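Local coordinates for protein probable mannosyltransferase KTR4 (Saccharomyces cerevisiae, PDB 5A07) that is a probable mannosyltransferase of the glycolipid 2-alpha-mannosyltransferase family, with a GT-A type fold, modelled here with guanosine-5'-diphosphate and manganese bound, at residues 320-325 against 356-361; 326-331 against 360-365. All blocks are in the same frame, centred on the assembly; numbering follows the deposited sequence.

Contact 1. Residues 320-325 against 356-361; sequences NFEIVD and PVRSLA
R358 and E322 meet in a side-on, two-pronged salt bridge, an example of how a helix can be tied to a sheet by one buried ion pair. Along 356-361, P356 and V357 turn to neighbouring helices, and R358 alone reaches the strand. Its CG lies anti to the backbone N (chi1 178°), which sends the chain off the helix, and bends at chi2 and chi3 then bring the guanidinium edge round to the carboxylate. R358 NE donates to E322 OE1 over 2.8 Å in an almost straight bond. R358 NH2 gives E322 OE2 a second bond of the same length. OE2 answers with its syn lone pair; OE1 is met on its syn side, somewhat out of the carboxylate plane. With the two planes 24° apart, the paired groups lie nearly flat together. Y256 OH also hydrogen-bonds OE1 and R230 NH1 forms a salt bridge with OE2, which would favour a charged carboxylate, while the remaining nitrogen, NH1 of R358, bonds Y212 O and Y334 OH. Further on, S359 OG is hydrogen-bonded to A355 O and F317 N. Strand 322-325 runs antiparallel between strands 227-230 and 256-262 of the GT-A sheet, and helix 354-365 packs against helices 332-344 and 272-282.

Contact 2. Residues 326-331 against 360-365; sequences LDFLRS and LALALF
The ring of F328 enters the groove of helix 354-365 edge first: A361 O and F365 O lie at its rim, near the ring plane, while CD2 of L362 approaches obliquely. F365 carries the other aromatic ring, and CB of its own neighbour L364 lies over one face of it. In this GT-A fold the contact illustrates helix-to-helix packing by a single aromatic residue, which the short, weakly bonded helix 326-329 directs at the last turns of the longer one. With chi1 at 176°, the F328 ring swings opposite its own backbone N and reaches toward the second helix. F328 CZ comes within 3.6 Å of A361 O, with A361 CB a looser apolar neighbour. L362 starts out along the flank of its helix, but its CD2 branch swings in to meet F328 CE2 at 3.5 Å. One turn on from A361, F365 offers its backbone and CB, with F328 CZ 4.3 Å from F365 CB, whereas its ring leads off to F279 of helix 272-282. A361 also touches Y334 and Y337 of helix 332-344, and L362 touches I255. Within 326-331 the carbonyl oxygen of F328 accepts from both N and OG of S331, and S331 OG, 2.6 Å from F328 O, lies in the carbonyl plane on a lone pair.

How the contacts relate
Both contacts are buried and both rest on helix 354-365, whose partners, strand 322-325 and helix 326-329, follow one another directly in the chain. Contact 1 lies deeper, about 4 Å between its centre and that of the chain, against about 12 Å for contact 2. Chemistry follows place: where strand meets helix, with the E322 side chain about 9 Å from the bound guanosine-5'-diphosphate, a charged pair is enclosed by further polar partners, whereas farther out the joint is apolar and has no hydrogen bond across it. L329 links the two, L329 CD2 packing 4.0 Å from R358 CD.

Contact 1. Residues 320-325 against 356-361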
ATOM      1  N   ASN B 320       0.753  -3.274  -3.611  1.00 16.47           N
ATOM      2  CA  ASN B 320       1.700  -3.767  -4.601  1.00 15.98           C
ATOM      3  C   ASN B 320       2.719  -2.720  -5.004  1.00 16.61           C
ATOM      4  O   ASN B 320       3.811  -3.040  -5.438  1.00 15.75           O
ATOM      5  CB  ASN B 320       1.017  -4.449  -5.779  1.00 16.90           C
ATOM      6  CG  ASN B 320      -0.045  -3.598  -6.466  1.00 16.21           C
ATOM      7  OD1 ASN B 320       0.253  -2.572  -7.038  1.00 17.69           O
ATOM      8  ND2 ASN B 320      -1.251  -4.079  -6.468  1.00 18.19           N
ATOM      9  N   PHE B 321       2.319  -1.458  -4.959  1.00 16.69           N
ATOM     10  CA  PHE B 321       3.242  -0.305  -4.970  1.00 15.47           C
ATOM     11  C   PHE B 321       3.179   0.341  -3.603  1.00 16.12           C
ATOM     12  O   PHE B 321       2.097   0.565  -3.092  1.00 16.13           O
ATOM     13  CB  PHE B 321       2.760   0.740  -5.988  1.00 15.02           C
ATOM     14  CG  PHE B 321       3.465   2.102  -5.869  1.00 15.17           C
ATOM     15  CD1 PHE B 321       3.071   3.023  -4.909  1.00 16.81           C
ATOM     16  CD2 PHE B 321       4.519   2.405  -6.640  1.00 17.24           C
ATOM     17  CE1 PHE B 321       3.702   4.263  -4.791  1.00 17.39           C
ATOM     18  CE2 PHE B 321       5.167   3.599  -6.525  1.00 17.14           C
ATOM     19  CZ  PHE B 321       4.777   4.536  -5.601  1.00 16.40           C
ATOM     20  N   GLU B 322       4.308   0.578  -2.961  1.00 16.01           N
ATOM     21  CA  GLU B 322       4.285   1.438  -1.770  1.00 16.07           C
ATOM     22  C   GLU B 322       5.707   2.009  -1.582  1.00 16.13           C
ATOM     23  O   GLU B 322       6.705   1.335  -1.919  1.00 15.86           O
ATOM     24  CB  GLU B 322       3.733   0.728  -0.546  1.00 17.50           C
ATOM     25  CG  GLU B 322       4.468  -0.542  -0.170  1.00 18.99           C
ATOM     26  CD  GLU B 322       3.905  -1.288   1.026  1.00 21.66           C
ATOM     27  OE1 GLU B 322       3.065  -0.789   1.840  1.00 19.84           O
ATOM     28  OE2 GLU B 322       4.361  -2.426   1.192  1.00 21.49           O
ATOM     29  N   ILE B 323       5.804   3.276  -1.149  1.00 15.38           N
ATOM     30  CA  ILE B 323       7.084   3.879  -0.722  1.00 15.91           C
ATOM     31  C   ILE B 323       6.890   3.969   0.805  1.00 16.94           C
ATOM     32  O   ILE B 323       5.927   4.584   1.264  1.00 15.71           O
ATOM     33  CB  ILE B 323       7.256   5.273  -1.245  1.00 17.80           C
ATOM     34  CG1 ILE B 323       7.050   5.410  -2.754  1.00 18.42           C
ATOM     35  CG2 ILE B 323       8.628   5.773  -0.910  1.00 18.98           C
ATOM     36  CD1 ILE B 323       7.915   4.571  -3.549  1.00 19.85           C
ATOM     37  N   VAL B 324       7.774   3.395   1.576  1.00 16.52           N
ATOM     38  CA  VAL B 324       7.522   3.330   3.015  0.60 18.80           C
ATOM     39  C   VAL B 324       8.776   3.670   3.824  1.00 19.94           C
ATOM     40  O   VAL B 324       9.907   3.259   3.515  1.00 19.62           O
ATOM     41  CB  VAL B 324       6.809   2.026   3.453  0.60 21.93           C
ATOM     42  CG1 VAL B 324       7.532   0.825   2.987  0.60 22.84           C
ATOM     43  CG2 VAL B 324       6.612   2.021   4.970  0.60 21.47           C
ATOM     44  N   ASP B 325       8.543   4.493   4.837  1.00 18.49           N
ATOM     45  CA  ASP B 325       9.520   4.873   5.827  1.00 20.26           C
ATOM     46  C   ASP B 325       9.504   3.762   6.871  1.00 21.60           C
ATOM     47  O   ASP B 325       8.577   3.621   7.664  1.00 19.49           O
ATOM     48  CB  ASP B 325       9.167   6.248   6.418  1.00 22.74           C
ATOM     49  CG  ASP B 325      10.199   6.788   7.448  1.00 24.56           C
ATOM     50  OD1 ASP B 325      11.003   5.963   7.970  1.00 26.05           O
ATOM     51  OD2 ASP B 325      10.215   8.038   7.682  1.00 23.83           O
ATOM     52  N   PRO B 356      -4.742  -4.209   3.902  1.00 19.30           N
ATOM     53  CA  PRO B 356      -5.576  -3.665   4.999  1.00 19.72           C
ATOM     54  C   PRO B 356      -4.880  -3.509   6.320  1.00 20.58           C
ATOM     55  O   PRO B 356      -5.131  -2.569   7.065  1.00 19.82           O
ATOM     56  CB  PRO B 356      -6.792  -4.635   5.055  1.00 18.66           C
ATOM     57  CG  PRO B 356      -6.294  -5.901   4.372  1.00 19.44           C
ATOM     58  CD  PRO B 356      -5.308  -5.444   3.332  1.00 19.82           C
ATOM     59  N   VAL B 357      -3.996  -4.437   6.648  1.00 20.20           N
ATOM     60  CA  VAL B 357      -3.237  -4.359   7.873  1.00 19.67           C
ATOM     61  C   VAL B 357      -2.334  -3.169   7.926  1.00 19.08           C
ATOM     62  O   VAL B 357      -2.313  -2.409   8.915  1.00 18.53           O
ATOM     63  CB  VAL B 357      -2.436  -5.666   8.087  1.00 21.62           C
ATOM     64  CG1 VAL B 357      -1.412  -5.553   9.226  1.00 21.08           C
ATOM     65  CG2 VAL B 357      -3.400  -6.824   8.310  1.00 22.11           C
ATOM     66  N   ARG B 358      -1.521  -2.979   6.888  1.00 18.34           N
ATOM     67  CA  ARG B 358      -0.665  -1.769   6.821  1.00 19.20           C
ATOM     68  C   ARG B 358      -1.517  -0.492   6.895  1.00 16.17           C
ATOM     69  O   ARG B 358      -1.135   0.485   7.573  1.00 18.62           O
ATOM     70  CB  ARG B 358       0.129  -1.777   5.477  1.00 19.88           C
ATOM     71  CG  ARG B 358       1.009  -0.574   5.253  1.00 20.37           C
ATOM     72  CD  ARG B 358       2.441  -0.897   5.531  1.00 19.70           C
ATOM     73  NE  ARG B 358       3.003  -1.772   4.493  1.00 19.77           N
ATOM     74  CZ  ARG B 358       3.465  -3.002   4.705  1.00 23.00           C
ATOM     75  NH1 ARG B 358       3.476  -3.530   5.952  1.00 23.29           N
ATOM     76  NH2 ARG B 358       3.973  -3.682   3.690  1.00 21.97           N
ATOM     77  N   SER B 359      -2.641  -0.511   6.189  1.00 16.39           N
ATOM     78  CA  SER B 359      -3.503   0.677   6.015  1.00 17.33           C
ATOM     79  C   SER B 359      -4.213   1.047   7.340  1.00 18.75           C
ATOM     80  O   SER B 359      -4.283   2.220   7.681  1.00 17.22           O
ATOM     81  CB  SER B 359      -4.561   0.451   4.935  1.00 19.39           C
ATOM     82  OG  SER B 359      -3.943   0.231   3.679  1.00 17.15           O
ATOM     83  N   LEU B 360      -4.618   0.044   8.107  1.00 17.17           N
ATOM     84  CA  LEU B 360      -5.231   0.324   9.443  1.00 20.09           C
ATOM     85  C   LEU B 360      -4.253   0.951  10.392  1.00 20.24           C
ATOM     86  O   LEU B 360      -4.537   1.941  11.060  1.00 23.04           O
ATOM     87  CB  LEU B 360      -5.819  -0.970  10.070  1.00 19.13           C
ATOM     88  CG  LEU B 360      -7.067  -1.404   9.396  1.00 19.83           C
ATOM     89  CD1 LEU B 360      -7.417  -2.849   9.762  1.00 20.62           C
ATOM     90  CD2 LEU B 360      -8.241  -0.538   9.786  1.00 19.81           C
ATOM     91  N   ALA B 361      -3.028   0.426  10.385  1.00 20.67           N
ATOM     92  CA  ALA B 361      -1.986   0.980  11.198  1.00 19.58           C
ATOM     93  C   ALA B 361      -1.660   2.421  10.803  1.00 19.69           C
ATOM     94  O   ALA B 361      -1.488   3.286  11.677  1.00 17.26           O
ATOM     95  CB  ALA B 361      -0.741   0.155  11.144  1.00 21.39           C
TER

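Contact 2. Residues 326-331 against 360-365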
ATOM      1  N   LEU B 326      10.545   2.927   6.844  1.00 20.20           N
ATOM      2  CA  LEU B 326      10.576   1.786   7.738  1.00 21.38           C
ATOM      3  C   LEU B 326      10.636   2.150   9.234  1.00 22.37           C
ATOM      4  O   LEU B 326      10.280   1.296  10.052  1.00 22.97           O
ATOM      5  CB  LEU B 326      11.745   0.845   7.429  1.00 21.66           C
ATOM      6  CG  LEU B 326      11.801   0.242   6.017  1.00 19.92           C
ATOM      7  CD1 LEU B 326      12.944  -0.745   5.882  1.00 20.59           C
ATOM      8  CD2 LEU B 326      10.509  -0.441   5.695  1.00 20.16           C
ATOM      9  N   ASP B 327      11.023   3.362   9.557  1.00 23.23           N
ATOM     10  CA  ASP B 327      10.941   3.847  10.964  1.00 29.16           C
ATOM     11  C   ASP B 327       9.500   3.755  11.485  1.00 31.32           C
ATOM     12  O   ASP B 327       9.306   3.507  12.652  1.00 27.70           O
ATOM     13  CB  ASP B 327      11.324   5.300  11.070  1.00 28.55           C
ATOM     14  CG  ASP B 327      12.812   5.564  10.896  1.00 36.14           C
ATOM     15  OD1 ASP B 327      13.593   4.666  10.680  1.00 39.13           O
ATOM     16  OD2 ASP B 327      13.224   6.737  11.068  1.00 43.00           O
ATOM     17  N   PHE B 328       8.475   3.959  10.628  1.00 24.27           N
ATOM     18  CA  PHE B 328       7.141   3.767  11.103  1.00 21.97           C
ATOM     19  C   PHE B 328       6.834   2.298  11.454  1.00 23.76           C
ATOM     20  O   PHE B 328       6.265   1.989  12.490  1.00 22.20           O
ATOM     21  CB  PHE B 328       6.088   4.377  10.121  1.00 20.30           C
ATOM     22  CG  PHE B 328       4.709   4.115  10.537  1.00 22.47           C
ATOM     23  CD1 PHE B 328       4.163   4.740  11.670  1.00 23.76           C
ATOM     24  CD2 PHE B 328       3.928   3.192   9.863  1.00 24.66           C
ATOM     25  CE1 PHE B 328       2.868   4.459  12.090  1.00 20.07           C
ATOM     26  CE2 PHE B 328       2.634   2.924  10.276  1.00 25.15           C
ATOM     27  CZ  PHE B 328       2.088   3.579  11.400  1.00 22.91           C
ATOM     28  N   LEU B 329       7.227   1.379  10.573  1.00 20.44           N
ATOM     29  CA  LEU B 329       6.932  -0.028  10.783  1.00 21.19           C
ATOM     30  C   LEU B 329       7.709  -0.559  12.014  1.00 21.34           C
ATOM     31  O   LEU B 329       7.302  -1.526  12.626  1.00 18.43           O
ATOM     32  CB  LEU B 329       7.344  -0.842   9.569  1.00 21.72           C
ATOM     33  CG  LEU B 329       6.675  -0.458   8.224  1.00 22.54           C
ATOM     34  CD1 LEU B 329       6.935  -1.474   7.158  1.00 23.77           C
ATOM     35  CD2 LEU B 329       5.211  -0.241   8.385  1.00 21.75           C
ATOM     36  N   ARG B 330       8.879   0.005  12.233  1.00 17.63           N
ATOM     37  CA  ARG B 330       9.725  -0.392  13.354  1.00 21.44           C
ATOM     38  C   ARG B 330       9.295   0.232  14.708  1.00 24.40           C
ATOM     39  O   ARG B 330       9.876  -0.111  15.731  1.00 26.43           O
ATOM     40  CB  ARG B 330      11.151  -0.040  13.031  1.00 21.38           C
ATOM     41  CG  ARG B 330      11.725  -0.932  11.931  1.00 22.59           C
ATOM     42  CD  ARG B 330      13.049  -0.368  11.403  1.00 23.51           C
ATOM     43  NE  ARG B 330      13.557  -1.340  10.417  1.00 22.66           N
ATOM     44  CZ  ARG B 330      14.449  -1.068   9.481  1.00 19.57           C
ATOM     45  NH1 ARG B 330      14.871   0.126   9.308  1.00 20.85           N
ATOM     46  NH2 ARG B 330      14.828  -2.005   8.647  1.00 23.49           N
ATOM     47  N   SER B 331       8.351   1.169  14.687  1.00 22.02           N
ATOM     48  CA  SER B 331       7.899   1.927  15.854  1.00 24.05           C
ATOM     49  C   SER B 331       7.002   1.102  16.694  1.00 22.93           C
ATOM     50  O   SER B 331       6.451   0.095  16.277  1.00 24.43           O
ATOM     51  CB  SER B 331       7.139   3.212  15.406  1.00 25.09           C
ATOM     52  OG  SER B 331       5.799   2.907  14.909  1.00 25.01           O
ATOM     53  N   LEU B 360      -4.618   0.044   8.107  1.00 17.17           N
ATOM     54  CA  LEU B 360      -5.231   0.324   9.443  1.00 20.09           C
ATOM     55  C   LEU B 360      -4.253   0.951  10.392  1.00 20.24           C
ATOM     56  O   LEU B 360      -4.537   1.941  11.060  1.00 23.04           O
ATOM     57  CB  LEU B 360      -5.819  -0.970  10.070  1.00 19.13           C
ATOM     58  CG  LEU B 360      -7.067  -1.404   9.396  1.00 19.83           C
ATOM     59  CD1 LEU B 360      -7.417  -2.849   9.762  1.00 20.62           C
ATOM     60  CD2 LEU B 360      -8.241  -0.538   9.786  1.00 19.81           C
ATOM     61  N   ALA B 361      -3.028   0.426  10.385  1.00 20.67           N
ATOM     62  CA  ALA B 361      -1.986   0.980  11.198  1.00 19.58           C
ATOM     63  C   ALA B 361      -1.660   2.421  10.803  1.00 19.69           C
ATOM     64  O   ALA B 361      -1.488   3.286  11.677  1.00 17.26           O
ATOM     65  CB  ALA B 361      -0.741   0.155  11.144  1.00 21.39           C
ATOM     66  N   LEU B 362      -1.494   2.657   9.506  1.00 17.19           N
ATOM     67  CA  LEU B 362      -1.197   4.014   9.058  1.00 16.21           C
ATOM     68  C   LEU B 362      -2.354   4.994   9.437  1.00 16.31           C
ATOM     69  O   LEU B 362      -2.139   6.106   9.819  1.00 18.84           O
ATOM     70  CB  LEU B 362      -0.968   3.998   7.548  1.00 16.14           C
ATOM     71  CG  LEU B 362       0.364   3.453   7.096  1.00 18.89           C
ATOM     72  CD1 LEU B 362       0.248   3.141   5.593  1.00 18.28           C
ATOM     73  CD2 LEU B 362       1.479   4.454   7.343  1.00 19.25           C
ATOM     74  N   ALA B 363      -3.582   4.575   9.244  1.00 16.73           N
ATOM     75  CA  ALA B 363      -4.710   5.470   9.451  1.00 17.92           C
ATOM     76  C   ALA B 363      -4.931   5.763  10.969  1.00 21.40           C
ATOM     77  O   ALA B 363      -5.358   6.858  11.337  1.00 23.59           O
ATOM     78  CB  ALA B 363      -5.951   4.841   8.865  1.00 17.41           C
ATOM     79  N   LEU B 364      -4.653   4.774  11.816  1.00 20.22           N
ATOM     80  CA  LEU B 364      -4.922   4.899  13.258  1.00 21.72           C
ATOM     81  C   LEU B 364      -3.754   5.514  13.997  1.00 21.96           C
ATOM     82  O   LEU B 364      -3.974   6.312  14.948  1.00 24.14           O
ATOM     83  CB  LEU B 364      -5.238   3.533  13.867  1.00 22.93           C
ATOM     84  CG  LEU B 364      -6.564   3.006  13.360  1.00 23.28           C
ATOM     85  CD1 LEU B 364      -6.687   1.558  13.722  1.00 23.08           C
ATOM     86  CD2 LEU B 364      -7.742   3.778  13.894  1.00 23.69           C
ATOM     87  N   PHE B 365      -2.507   5.235  13.579  1.00 21.34           N
ATOM     88  CA  PHE B 365      -1.344   5.524  14.410  1.00 22.25           C
ATOM     89  C   PHE B 365      -0.469   6.587  13.873  1.00 21.35           C
ATOM     90  O   PHE B 365       0.574   6.824  14.445  1.00 22.28           O
ATOM     91  CB  PHE B 365      -0.501   4.254  14.704  1.00 25.26           C
ATOM     92  CG  PHE B 365      -1.323   3.064  15.173  1.00 25.35           C
ATOM     93  CD1 PHE B 365      -2.342   3.235  16.088  1.00 30.33           C
ATOM     94  CD2 PHE B 365      -1.040   1.808  14.741  1.00 27.39           C
ATOM     95  CE1 PHE B 365      -3.133   2.160  16.522  1.00 30.34           C
ATOM     96  CE2 PHE B 365      -1.811   0.727  15.124  1.00 28.60           C
ATOM     97  CZ  PHE B 365      -2.871   0.901  16.027  1.00 31.21           C
TER